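Local coordinates for protein putative NADH-depentdent flavin oxidoreductase (Cupriavidus metallidurans, PDB 5OCS) that probably catalyses NAD(P)H-dependent reduction of activated alkenes with FMN as cofactor, as an ene-reductase of the Old Yellow Enzyme family, at residues His3-Tyr8 / Leu341-Asn346; Leu13-Arg18 / Ala318-Ile323; Trp229-Ala234 / His263-Gly268; Gly246-Ser251 / Gln287-Glu292. All coordinates share one frame; numbering follows the deposited sequence.

Contact 1: His3-Tyr8 / Leu341-Asn346; sequences HLFDPY and LGASVN
Phe-5 lays its ring across the chain that leaves helix 333-341, and the methyl of Ala-343 presses on the root of that ring: Ala-343 CB lies 3.4 Å from Phe-5 CG. This is the tight centre of the contact. The ring reaches it because CG turns away from its own carbonyl carbon (chi1 -74°), which sends the aromatic group out of the type I turn His-3 to Asp-6 and across the gap. Round the ring the packing is more relaxed. Leu-341 CD1 stands at the ring edge, 4.1 Å from Phe-5 CE2, and the same methyl meets Leu-4 CD2 at 3.8 Å. Past Ala-343, Val-345 CG1 approaches Phe-5 CE1 obliquely at 3.8 Å. Helix 333-341 contributes Ala-337 and Ala-338 to the surroundings of the phenyl group.

The other side of the turn is polar and more open. The backbone N of His-3 donates to Asp-6 OD2 over 2.8 Å, meeting the carboxylate from above its plane, and the exposed imidazole of His-3 bonds to Glu-310. On the other segment, Ser-344 turns away from Phe-5 and its OG is hydrogen-bonded to Lys-364 NZ. No hydrogen bond links the two segments, so the N-terminal turn and the chain after helix 333-341 are held to each other by apolar side chains, while the polar partners of the His-3 and Ser-344 side chains lie outside the pair.

Contact 2: Leu13-Arg18 / Ala318-Ile323; sequences LELANR and ADIISI
The carbonyl oxygen of Arg-18 is met twice by the strand opposite: Ile-321 N donates to Arg-18 O over 2.9 Å, and Ile-320 CA adds a CA-H...O contact to the same oxygen at 3.4 Å. A second bond runs from the side chain. Arg-18 NH1 gives a hydrogen bond of 3.0 Å to Asp-319 O, in the carbonyl plane and on a lone pair, with the acceptor also close to the guanidinium plane. With chi2 at 173° and chi3 at -174° the arginine stretches out alongside the carbonyl of Asp-319, its CG and CD both 3.3 Å from Asp-319 O. One residue thus holds two successive peptide units, through its main chain and its guanidinium.

The carboxylate of Asp-319 is engaged otherwise: OD1 forms a salt bridge with Lys-290 and OD2 accepts from Thr-297 N. Asp-319 OD1 lies 4.4 Å from Arg-18 NH1, too far for a salt bridge, though the opposite charges probably favour the arrangement. Apolar contact is supplied by the methyl Leu-15 CD1, which meets Ile-320 CD1 at 3.8 Å.

All the touching residues are buried. Ile-320 also packs on Met-298 of strand 297-300, Ile-321 lies against helix 306-314, and the hairpin of strands 8-10 and 13-15 leads the chain to Arg-18, just before barrel strand 19-21.

Contact 3: Trp229-Ala234 / His263-Gly268; sequences WMRVSA and HVSTGG. With CIT (citric acid), chain J.
Strands 229-233 and 263-265 run parallel, 4.7 Å apart at closest approach and 22° between their directions, stitched by His-263 N to Met-230 O, Val-232 N to His-263 O and Ser-265 N to Val-232 O. On the face that carries Arg-231 and His-263, the two side chains lie side by side and point the same way. Both leave the backbone with CG opposite N, but the arginine chain then bends at chi2 (66°), bringing its CD over the imidazole face, 3.8 Å from the ring centroid in a CH-pi contact. Further out, the guanidinium and the ring incline by 31°, and Arg-231 NH1 is 3.4 Å from His-263 CE1.

Two bonds at its edge fix the rotation of the guanidinium: Arg-231 NE donates to Ser-265 OG at 2.9 Å, and NH2 reaches citrate O7, also at 2.9 Å. Arg-231 NH1 forms a salt bridge with Glu-176, which also accepts from His-263 ND1 and Trp-229 NE1, tying three side chains together. Ser-265 OG in turn donates a hydrogen bond to citrate O6, 2.8 Å away, and Thr-266 N donates to citrate O4 at 2.9 Å. On the other face, Val-232 packs on Thr-247 and Leu-250 of helix 244-256, while Val-264 CG1 touches Ala-234 CB.

The strands belong to a beta-alpha-beta unit of a TIM barrel, whose FMN site lies, as in such barrels generally, at the C-terminal strand ends. Arg-231 binds FMN in this protein, but this chain holds no flavin, and citrate, probably from the crystallisation liquor, meets the arginine instead.

Contact 4: Gly246-Ser251 / Gln287-Glu292; sequences GTIALS and QRVKAE
One face of the Arg-288 guanidinium is covered by a methyl of the neighbouring helix: Ile-248 CD1 sits over it, 3.3 Å from Arg-288 NE. At the edge of the same group stands the carboxylate of Glu-292, one helical turn further on. Arg-288 NE donates to Glu-292 OE2 over 2.9 Å in a salt bridge that lies close to the guanidinium plane but meets the carboxylate from above its own plane. Ile-248 runs across the outstretched arginine at about a right angle. The isoleucine also touches the glutamate, with CG2 at 3.6 Å from Glu-292 OE1, so one branched side chain lies against both members of the ion pair.

Deeper in the interface the contact becomes apolar. Val-289 presents its two methyls to different residues: Val-289 CG2 meets Thr-247 CG2 at 3.9 Å, and CG1 reaches Ser-251 OG at 3.8 Å. That hydroxyl is satisfied within its own helix, donating to Thr-247 O at 2.8 Å; the backbone N of Ser-251 bonds to the same oxygen from the opposite face of the carbonyl plane.

The axes of helical segments 246-251 and 287-292 pass 10.2 Å apart with 38° between their directions, both running broadly the same way. Ser-251 and Val-289 both rest on Val-262 of strand 262-265, an arrangement characteristic of adjacent helices in the outer layer of a TIM barrel.

Along the chain, contact 1 encloses the other three and joins the N-terminal turn to the chain after helix 333-341. Contact 2 lies within it, bringing the residues just before the first barrel strand up to the last one, 320-323. Contacts 3 and 4 interleave: strand 228-233, helix 244-256, strand 262-265, then helix 284-293. Their centres are about 10 Å apart, as are those of contacts 1 and 2, whereas contacts 1 and 4 lie about 26 Å apart. Ser-322 bonds to His-263, connecting contacts 2 and 3 within the same sheet, and Lys-290 links contacts 4 and 2. Contact 2 thus lies where the barrel closes, contact 4 in the helix layer, and contact 3 holds the FMN-binding Arg-231.

Contact 1: His3-Tyr8 / Leu341-Asn346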
loop_
_atom_site.group_PDB
_atom_site.type_symbol
_atom_site.label_atom_id
_atom_site.label_comp_id
_atom_site.label_asym_id
_atom_site.label_seq_id
_atom_site.Cartn_x
_atom_site.Cartn_y
_atom_site.Cartn_z
ATOM N N HIS D 3 17.915 -5.366 20.074
ATOM C CA HIS D 3 16.446 -5.385 19.885
ATOM C C HIS D 3 16.073 -5.206 18.427
ATOM O O HIS D 3 16.849 -4.632 17.662
ATOM C CB HIS D 3 15.802 -4.274 20.685
ATOM C CG HIS D 3 16.033 -4.432 22.139
ATOM N ND1 HIS D 3 15.361 -5.374 22.881
ATOM C CD2 HIS D 3 16.935 -3.863 22.965
ATOM C CE1 HIS D 3 15.803 -5.336 24.126
ATOM N NE2 HIS D 3 16.761 -4.431 24.199
ATOM N N LEU D 4 14.865 -5.658 18.080
ATOM C CA LEU D 4 14.349 -5.531 16.707
ATOM C C LEU D 4 14.418 -4.102 16.144
ATOM O O LEU D 4 14.776 -3.881 14.967
ATOM C CB LEU D 4 12.923 -6.034 16.668
ATOM C CG LEU D 4 12.314 -6.177 15.269
ATOM C CD1 LEU D 4 13.015 -7.260 14.483
ATOM C CD2 LEU D 4 10.849 -6.458 15.421
ATOM N N PHE D 5 14.066 -3.139 17.007
ATOM C CA PHE D 5 14.058 -1.747 16.624
ATOM C C PHE D 5 15.340 -0.971 16.904
ATOM O O PHE D 5 15.340 0.220 16.759
ATOM C CB PHE D 5 12.795 -1.039 17.150
ATOM C CG PHE D 5 11.580 -1.416 16.398
ATOM C CD1 PHE D 5 11.307 -0.765 15.191
ATOM C CD2 PHE D 5 10.766 -2.487 16.784
ATOM C CE1 PHE D 5 10.227 -1.129 14.430
ATOM C CE2 PHE D 5 9.655 -2.843 16.019
ATOM C CZ PHE D 5 9.404 -2.168 14.831
ATOM N N ASP D 6 16.465 -1.646 17.142
ATOM C CA ASP D 6 17.750 -0.988 17.118
ATOM C C ASP D 6 18.138 -0.644 15.702
ATOM O O ASP D 6 17.949 -1.468 14.790
ATOM C CB ASP D 6 18.864 -1.886 17.606
ATOM C CG ASP D 6 18.777 -2.215 19.060
ATOM O OD1 ASP D 6 18.035 -1.572 19.809
ATOM O OD2 ASP D 6 19.495 -3.153 19.431
ATOM N N PRO D 7 18.726 0.547 15.502
ATOM C CA PRO D 7 19.394 0.815 14.234
ATOM C C PRO D 7 20.467 -0.192 13.961
ATOM O O PRO D 7 21.013 -0.812 14.877
ATOM C CB PRO D 7 20.021 2.201 14.447
ATOM C CG PRO D 7 19.167 2.830 15.452
ATOM C CD PRO D 7 18.723 1.728 16.375
ATOM N N TYR D 8 20.766 -0.405 12.693
ATOM C CA TYR D 8 21.825 -1.321 12.334
ATOM C C TYR D 8 22.422 -0.805 11.042
ATOM O O TYR D 8 22.043 0.286 10.587
ATOM C CB TYR D 8 21.259 -2.737 12.239
ATOM C CG TYR D 8 22.283 -3.837 12.220
ATOM C CD1 TYR D 8 23.111 -4.081 13.308
ATOM C CD2 TYR D 8 22.436 -4.640 11.096
ATOM C CE1 TYR D 8 24.043 -5.105 13.282
ATOM C CE2 TYR D 8 23.381 -5.655 11.064
ATOM C CZ TYR D 8 24.175 -5.880 12.159
ATOM O OH TYR D 8 25.102 -6.902 12.075
ATOM N N LEU D 341 6.092 -3.411 20.785
ATOM C CA LEU D 341 7.422 -3.419 21.392
ATOM C C LEU D 341 7.862 -2.059 21.970
ATOM O O LEU D 341 9.002 -1.918 22.412
ATOM C CB LEU D 341 8.431 -3.919 20.356
ATOM C CG LEU D 341 8.220 -5.382 19.920
ATOM C CD1 LEU D 341 9.209 -5.758 18.831
ATOM C CD2 LEU D 341 8.375 -6.367 21.091
ATOM N N GLY D 342 6.975 -1.063 21.966
ATOM C CA GLY D 342 7.291 0.253 22.496
ATOM C C GLY D 342 8.302 1.063 21.699
ATOM O O GLY D 342 9.002 1.907 22.251
ATOM N N ALA D 343 8.331 0.878 20.381
ATOM C CA ALA D 343 9.272 1.574 19.534
ATOM C C ALA D 343 8.516 2.541 18.607
ATOM O O ALA D 343 7.309 2.633 18.636
ATOM C CB ALA D 343 10.049 0.555 18.708
ATOM N N SER D 344 9.257 3.223 17.764
ATOM C CA SER D 344 8.646 4.123 16.811
ATOM C C SER D 344 9.184 3.829 15.439
ATOM O O SER D 344 10.183 3.140 15.278
ATOM C CB SER D 344 8.815 5.576 17.271
ATOM O OG SER D 344 10.148 6.008 17.305
ATOM N N VAL D 345 8.477 4.332 14.435
ATOM C CA VAL D 345 8.776 4.016 13.055
ATOM C C VAL D 345 8.624 5.285 12.240
ATOM O O VAL D 345 7.905 6.193 12.642
ATOM C CB VAL D 345 7.811 2.990 12.420
ATOM C CG1 VAL D 345 8.230 1.552 12.711
ATOM C CG2 VAL D 345 6.354 3.270 12.822
ATOM N N ASN D 346 9.293 5.310 11.097
ATOM C CA ASN D 346 9.064 6.323 10.075
ATOM C C ASN D 346 7.839 5.975 9.283
ATOM O O ASN D 346 7.784 4.911 8.691
ATOM C CB ASN D 346 10.202 6.319 9.079
ATOM C CG ASN D 346 11.418 6.928 9.626
ATOM O OD1 ASN D 346 11.496 8.131 9.743
ATOM N ND2 ASN D 346 12.398 6.098 9.976
#

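Contact 2: Leu13-Arg18 / Ala318-Ile323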
loop_
_atom_site.group_PDB
_atom_site.type_symbol
_atom_site.label_atom_id
_atom_site.label_comp_id
_atom_site.label_asym_id
_atom_site.label_seq_id
_atom_site.Cartn_x
_atom_site.Cartn_y
_atom_site.Cartn_z
ATOM N N LEU D 13 25.669 1.181 4.745
ATOM C CA LEU D 13 24.264 1.431 4.591
ATOM C C LEU D 13 23.588 1.348 5.945
ATOM O O LEU D 13 23.499 0.267 6.542
ATOM C CB LEU D 13 23.696 0.405 3.601
ATOM C CG LEU D 13 22.282 0.667 3.111
ATOM C CD1 LEU D 13 22.221 1.970 2.327
ATOM C CD2 LEU D 13 21.816 -0.504 2.250
ATOM N N GLU D 14 23.143 2.492 6.458
ATOM C CA GLU D 14 22.490 2.554 7.776
ATOM C C GLU D 14 21.045 2.102 7.624
ATOM O O GLU D 14 20.371 2.440 6.633
ATOM C CB GLU D 14 22.512 3.963 8.385
ATOM C CG GLU D 14 23.878 4.548 8.766
ATOM C CD GLU D 14 24.675 3.747 9.780
ATOM O OE1 GLU D 14 24.114 3.166 10.747
ATOM O OE2 GLU D 14 25.909 3.744 9.614
ATOM N N LEU D 15 20.591 1.292 8.570
ATOM C CA LEU D 15 19.239 0.788 8.577
ATOM C C LEU D 15 18.539 1.272 9.799
ATOM O O LEU D 15 19.107 1.248 10.893
ATOM C CB LEU D 15 19.226 -0.760 8.543
ATOM C CG LEU D 15 20.019 -1.413 7.401
ATOM C CD1 LEU D 15 19.991 -2.946 7.495
ATOM C CD2 LEU D 15 19.523 -0.980 6.003
ATOM N N ALA D 16 17.283 1.686 9.632
ATOM C CA ALA D 16 16.487 2.241 10.714
ATOM C C ALA D 16 16.156 1.226 11.841
ATOM O O ALA D 16 15.945 1.612 12.988
ATOM C CB ALA D 16 15.218 2.837 10.147
ATOM N N ASN D 17 16.074 -0.051 11.481
ATOM C CA ASN D 17 15.807 -1.129 12.409
ATOM C C ASN D 17 16.256 -2.447 11.769
ATOM O O ASN D 17 16.835 -2.398 10.716
ATOM C CB ASN D 17 14.337 -1.158 12.802
ATOM C CG ASN D 17 13.416 -1.189 11.589
ATOM O OD1 ASN D 17 13.518 -2.075 10.766
ATOM N ND2 ASN D 17 12.507 -0.200 11.486
ATOM N N ARG D 18 16.007 -3.581 12.424
ATOM C CA ARG D 18 16.520 -4.857 11.978
ATOM C C ARG D 18 15.549 -5.606 11.089
ATOM O O ARG D 18 15.791 -6.771 10.782
ATOM C CB ARG D 18 16.907 -5.695 13.180
ATOM C CG ARG D 18 18.074 -5.051 13.940
ATOM C CD ARG D 18 18.277 -5.855 15.210
ATOM N NE ARG D 18 19.295 -5.173 16.015
ATOM C CZ ARG D 18 20.610 -5.317 15.886
ATOM N NH1 ARG D 18 21.126 -6.217 15.080
ATOM N NH2 ARG D 18 21.415 -4.557 16.632
ATOM N N ALA D 318 20.115 -13.864 14.891
ATOM C CA ALA D 318 20.355 -13.146 13.642
ATOM C C ALA D 318 20.514 -11.664 13.960
ATOM O O ALA D 318 20.083 -11.216 15.024
ATOM C CB ALA D 318 19.207 -13.367 12.644
ATOM N N ASP D 319 21.131 -10.927 13.050
ATOM C CA ASP D 319 21.253 -9.472 13.154
ATOM C C ASP D 319 20.145 -8.719 12.439
ATOM O O ASP D 319 19.786 -7.607 12.847
ATOM C CB ASP D 319 22.591 -9.058 12.582
ATOM C CG ASP D 319 23.724 -9.813 13.214
ATOM O OD1 ASP D 319 23.829 -9.654 14.442
ATOM O OD2 ASP D 319 24.437 -10.564 12.531
ATOM N N ILE D 320 19.622 -9.325 11.381
ATOM C CA ILE D 320 18.530 -8.759 10.594
ATOM C C ILE D 320 17.563 -9.903 10.341
ATOM O O ILE D 320 17.998 -11.061 10.137
ATOM C CB ILE D 320 19.068 -8.201 9.273
ATOM C CG1 ILE D 320 19.958 -6.972 9.541
ATOM C CG2 ILE D 320 17.911 -7.858 8.335
ATOM C CD1 ILE D 320 20.737 -6.539 8.336
ATOM N N ILE D 321 16.260 -9.621 10.394
ATOM C CA ILE D 321 15.268 -10.632 10.123
ATOM C C ILE D 321 14.561 -10.208 8.868
ATOM O O ILE D 321 14.034 -9.079 8.809
ATOM C CB ILE D 321 14.272 -10.908 11.275
ATOM C CG1 ILE D 321 13.181 -11.940 10.850
ATOM C CG2 ILE D 321 13.623 -9.630 11.822
ATOM C CD1 ILE D 321 12.324 -12.414 11.996
ATOM N N SER D 322 14.511 -11.097 7.885
ATOM C CA SER D 322 13.692 -10.841 6.706
ATOM C C SER D 322 12.302 -11.446 6.837
ATOM O O SER D 322 12.143 -12.572 7.301
ATOM C CB SER D 322 14.396 -11.282 5.408
ATOM O OG SER D 322 14.486 -12.697 5.253
ATOM N N ILE D 323 11.294 -10.678 6.425
ATOM C CA ILE D 323 9.904 -11.077 6.580
ATOM C C ILE D 323 9.210 -11.014 5.241
ATOM O O ILE D 323 9.368 -10.042 4.513
ATOM C CB ILE D 323 9.186 -10.210 7.607
ATOM C CG1 ILE D 323 9.807 -10.385 8.994
ATOM C CG2 ILE D 323 7.735 -10.638 7.742
ATOM C CD1 ILE D 323 9.363 -9.354 9.988
#

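Contact 3: Trp229-Ala234 / His263-Gly268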
loop_
_atom_site.group_PDB
_atom_site.type_symbol
_atom_site.label_atom_id
_atom_site.label_comp_id
_atom_site.label_asym_id
_atom_site.label_seq_id
_atom_site.Cartn_x
_atom_site.Cartn_y
_atom_site.Cartn_z
ATOM N N TRP D 229 26.010 -8.817 -0.974
ATOM C CA TRP D 229 25.976 -10.033 -0.166
ATOM C C TRP D 229 25.331 -11.170 -0.950
ATOM O O TRP D 229 24.988 -10.996 -2.120
ATOM C CB TRP D 229 25.291 -9.767 1.181
ATOM C CG TRP D 229 23.817 -9.513 1.131
ATOM C CD1 TRP D 229 22.807 -10.423 1.246
ATOM C CD2 TRP D 229 23.176 -8.245 0.967
ATOM N NE1 TRP D 229 21.591 -9.800 1.159
ATOM C CE2 TRP D 229 21.797 -8.462 0.986
ATOM C CE3 TRP D 229 23.645 -6.954 0.770
ATOM C CZ2 TRP D 229 20.879 -7.421 0.844
ATOM C CZ3 TRP D 229 22.731 -5.928 0.657
ATOM C CH2 TRP D 229 21.383 -6.162 0.655
ATOM N N MET D 230 25.233 -12.334 -0.330
ATOM C CA MET D 230 24.598 -13.483 -0.973
ATOM C C MET D 230 23.520 -14.073 -0.107
ATOM O O MET D 230 23.632 -14.127 1.132
ATOM C CB MET D 230 25.640 -14.580 -1.300
ATOM C CG MET D 230 25.121 -15.692 -2.208
ATOM S SD MET D 230 26.409 -16.888 -2.662
ATOM C CE MET D 230 27.352 -15.895 -3.769
ATOM N N ARG D 231 22.517 -14.618 -0.794
ATOM C CA ARG D 231 21.452 -15.390 -0.196
ATOM C C ARG D 231 21.830 -16.848 -0.316
ATOM O O ARG D 231 22.137 -17.285 -1.410
ATOM C CB ARG D 231 20.151 -15.146 -0.977
ATOM C CG ARG D 231 18.932 -15.912 -0.491
ATOM C CD ARG D 231 18.482 -15.491 0.895
ATOM N NE ARG D 231 17.072 -15.855 1.109
ATOM C CZ ARG D 231 16.007 -15.153 0.721
ATOM N NH1 ARG D 231 16.136 -13.953 0.186
ATOM N NH2 ARG D 231 14.799 -15.655 0.936
ATOM N N VAL D 232 21.806 -17.582 0.813
ATOM C CA VAL D 232 22.251 -18.979 0.836
ATOM C C VAL D 232 21.217 -19.837 1.515
ATOM O O VAL D 232 20.645 -19.436 2.527
ATOM C CB VAL D 232 23.587 -19.130 1.597
ATOM C CG1 VAL D 232 24.057 -20.591 1.596
ATOM C CG2 VAL D 232 24.682 -18.232 0.992
ATOM N N SER D 233 20.954 -21.028 0.956
ATOM C CA SER D 233 20.094 -21.982 1.646
ATOM C C SER D 233 20.851 -22.671 2.755
ATOM O O SER D 233 21.917 -23.178 2.485
ATOM C CB SER D 233 19.621 -23.057 0.669
ATOM O OG SER D 233 18.839 -23.994 1.388
ATOM N N ALA D 234 20.327 -22.703 3.984
ATOM C CA ALA D 234 21.074 -23.315 5.093
ATOM C C ALA D 234 21.480 -24.743 4.782
ATOM O O ALA D 234 22.599 -25.156 5.115
ATOM C CB ALA D 234 20.253 -23.280 6.358
ATOM N N HIS D 263 22.601 -13.833 3.938
ATOM C CA HIS D 263 21.190 -13.968 4.184
ATOM C C HIS D 263 20.884 -15.450 4.114
ATOM O O HIS D 263 21.037 -16.059 3.047
ATOM C CB HIS D 263 20.428 -13.176 3.110
ATOM C CG HIS D 263 18.964 -13.024 3.371
ATOM N ND1 HIS D 263 18.160 -12.217 2.579
ATOM C CD2 HIS D 263 18.156 -13.520 4.333
ATOM C CE1 HIS D 263 16.919 -12.255 3.038
ATOM N NE2 HIS D 263 16.885 -13.043 4.091
ATOM N N VAL D 264 20.452 -16.015 5.231
ATOM C CA VAL D 264 20.390 -17.480 5.402
ATOM C C VAL D 264 18.941 -17.902 5.330
ATOM O O VAL D 264 18.146 -17.497 6.172
ATOM C CB VAL D 264 20.995 -17.906 6.750
ATOM C CG1 VAL D 264 20.863 -19.404 6.971
ATOM C CG2 VAL D 264 22.461 -17.453 6.865
ATOM N N SER D 265 18.588 -18.719 4.330
ATOM C CA SER D 265 17.245 -19.277 4.268
ATOM C C SER D 265 17.082 -20.392 5.300
ATOM O O SER D 265 18.049 -20.790 5.932
ATOM C CB SER D 265 16.919 -19.737 2.855
ATOM O OG SER D 265 16.609 -18.555 2.069
ATOM N N THR D 266 15.860 -20.876 5.513
ATOM C CA THR D 266 15.604 -21.688 6.710
ATOM C C THR D 266 16.082 -23.110 6.588
ATOM O O THR D 266 15.977 -23.847 7.547
ATOM C CB THR D 266 14.101 -21.791 7.065
ATOM O OG1 THR D 266 13.417 -22.498 6.026
ATOM C CG2 THR D 266 13.474 -20.402 7.239
ATOM N N GLY D 267 16.500 -23.530 5.406
ATOM C CA GLY D 267 16.830 -24.925 5.156
ATOM C C GLY D 267 15.635 -25.861 5.263
ATOM O O GLY D 267 15.804 -27.075 5.436
ATOM N N GLY D 268 14.414 -25.333 5.189
ATOM C CA GLY D 268 13.215 -26.180 5.298
ATOM C C GLY D 268 12.715 -26.461 6.696
ATOM O O GLY D 268 11.750 -27.205 6.840
HETATM C C1 CIT J . 11.739 -18.218 -1.110
HETATM O O1 CIT J . 10.756 -18.534 -1.852
HETATM O O2 CIT J . 12.857 -17.828 -1.548
HETATM C C2 CIT J . 11.510 -18.343 0.387
HETATM C C3 CIT J . 12.604 -19.048 1.230
HETATM O O7 CIT J . 13.446 -18.065 1.860
HETATM C C4 CIT J . 11.880 -19.821 2.340
HETATM C C5 CIT J . 12.812 -20.438 3.375
HETATM O O3 CIT J . 12.448 -21.501 3.925
HETATM O O4 CIT J . 13.880 -19.866 3.662
HETATM C C6 CIT J . 13.475 -20.033 0.440
HETATM O O5 CIT J . 12.923 -20.939 -0.214
HETATM O O6 CIT J . 14.726 -19.943 0.461
HETATM O O HOH W 1 16.282 -22.974 2.346
#

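Contact 4: Gly246-Ser251 / Gln287-Glu292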
loop_
_atom_site.group_PDB
_atom_site.type_symbol
_atom_site.label_atom_id
_atom_site.label_comp_id
_atom_site.label_asym_id
_atom_site.label_seq_id
_atom_site.Cartn_x
_atom_site.Cartn_y
_atom_site.Cartn_z
ATOM N N GLY D 246 28.444 -26.877 4.166
ATOM C CA GLY D 246 28.696 -26.092 2.982
ATOM C C GLY D 246 28.372 -24.618 3.198
ATOM O O GLY D 246 29.131 -23.737 2.783
ATOM N N THR D 247 27.203 -24.361 3.773
ATOM C CA THR D 247 26.792 -22.991 4.075
ATOM C C THR D 247 27.851 -22.243 4.893
ATOM O O THR D 247 28.136 -21.069 4.620
ATOM C CB THR D 247 25.454 -22.996 4.817
ATOM O OG1 THR D 247 24.513 -23.553 3.924
ATOM C CG2 THR D 247 24.982 -21.628 5.183
ATOM N N ILE D 248 28.388 -22.904 5.908
ATOM C CA ILE D 248 29.387 -22.276 6.777
ATOM C C ILE D 248 30.650 -22.001 5.986
ATOM O O ILE D 248 31.214 -20.919 6.105
ATOM C CB ILE D 248 29.648 -23.115 8.052
ATOM C CG1 ILE D 248 28.404 -23.067 8.921
ATOM C CG2 ILE D 248 30.843 -22.562 8.837
ATOM C CD1 ILE D 248 28.327 -24.093 10.009
ATOM N N ALA D 249 31.076 -22.957 5.158
ATOM C CA ALA D 249 32.298 -22.785 4.367
ATOM C C ALA D 249 32.127 -21.667 3.325
ATOM O O ALA D 249 33.027 -20.834 3.080
ATOM C CB ALA D 249 32.673 -24.100 3.700
ATOM N N LEU D 250 30.948 -21.644 2.716
ATOM C CA LEU D 250 30.658 -20.593 1.771
ATOM C C LEU D 250 30.631 -19.194 2.483
ATOM O O LEU D 250 31.173 -18.219 1.938
ATOM C CB LEU D 250 29.362 -20.901 1.022
ATOM C CG LEU D 250 28.892 -19.819 0.022
ATOM C CD1 LEU D 250 29.875 -19.684 -1.123
ATOM C CD2 LEU D 250 27.514 -20.199 -0.521
ATOM N N SER D 251 30.060 -19.128 3.672
ATOM C CA SER D 251 29.934 -17.869 4.434
ATOM C C SER D 251 31.321 -17.365 4.856
ATOM O O SER D 251 31.612 -16.167 4.743
ATOM C CB SER D 251 29.023 -18.034 5.607
ATOM O OG SER D 251 27.709 -18.395 5.163
ATOM N N GLN D 287 21.501 -18.930 13.319
ATOM C CA GLN D 287 22.181 -18.776 14.613
ATOM C C GLN D 287 23.619 -19.289 14.562
ATOM O O GLN D 287 24.583 -18.645 15.045
ATOM C CB GLN D 287 21.364 -19.458 15.721
ATOM C CG GLN D 287 21.856 -19.228 17.158
ATOM C CD GLN D 287 23.088 -20.040 17.553
ATOM O OE1 GLN D 287 23.372 -21.098 16.993
ATOM N NE2 GLN D 287 23.869 -19.498 18.469
ATOM N N ARG D 288 23.774 -20.455 13.958
ATOM C CA ARG D 288 25.076 -21.060 13.874
ATOM C C ARG D 288 25.970 -20.302 12.912
ATOM O O ARG D 288 27.125 -20.095 13.206
ATOM C CB ARG D 288 24.964 -22.503 13.442
ATOM C CG ARG D 288 26.318 -23.201 13.410
ATOM C CD ARG D 288 26.081 -24.657 13.140
ATOM N NE ARG D 288 27.327 -25.365 12.888
ATOM C CZ ARG D 288 27.384 -26.630 12.499
ATOM N NH1 ARG D 288 26.265 -27.320 12.344
ATOM N NH2 ARG D 288 28.564 -27.194 12.272
ATOM N N VAL D 289 25.442 -19.866 11.766
ATOM C CA VAL D 289 26.265 -19.118 10.814
ATOM C C VAL D 289 26.762 -17.795 11.419
ATOM O O VAL D 289 27.899 -17.398 11.194
ATOM C CB VAL D 289 25.518 -18.860 9.485
ATOM C CG1 VAL D 289 26.235 -17.870 8.580
ATOM C CG2 VAL D 289 25.308 -20.166 8.730
ATOM N N LYS D 290 25.884 -17.127 12.160
ATOM C CA LYS D 290 26.233 -15.920 12.892
ATOM C C LYS D 290 27.382 -16.177 13.893
ATOM O O LYS D 290 28.371 -15.444 13.912
ATOM C CB LYS D 290 25.017 -15.394 13.627
ATOM C CG LYS D 290 25.266 -14.116 14.438
ATOM C CD LYS D 290 23.975 -13.482 14.942
ATOM C CE LYS D 290 24.176 -12.667 16.232
ATOM N NZ LYS D 290 25.140 -11.560 16.002
ATOM N N ALA D 291 27.199 -17.196 14.724
ATOM C CA ALA D 291 28.154 -17.487 15.781
ATOM C C ALA D 291 29.508 -17.862 15.214
ATOM O O ALA D 291 30.521 -17.393 15.724
ATOM C CB ALA D 291 27.640 -18.587 16.676
ATOM N N GLU D 292 29.538 -18.672 14.156
ATOM C CA GLU D 292 30.810 -19.196 13.644
ATOM C C GLU D 292 31.559 -18.296 12.657
ATOM O O GLU D 292 32.782 -18.333 12.606
ATOM C CB GLU D 292 30.612 -20.554 12.981
ATOM C CG GLU D 292 30.140 -21.654 13.926
ATOM C CD GLU D 292 30.274 -23.038 13.351
ATOM O OE1 GLU D 292 30.970 -23.223 12.337
ATOM O OE2 GLU D 292 29.664 -23.953 13.918
#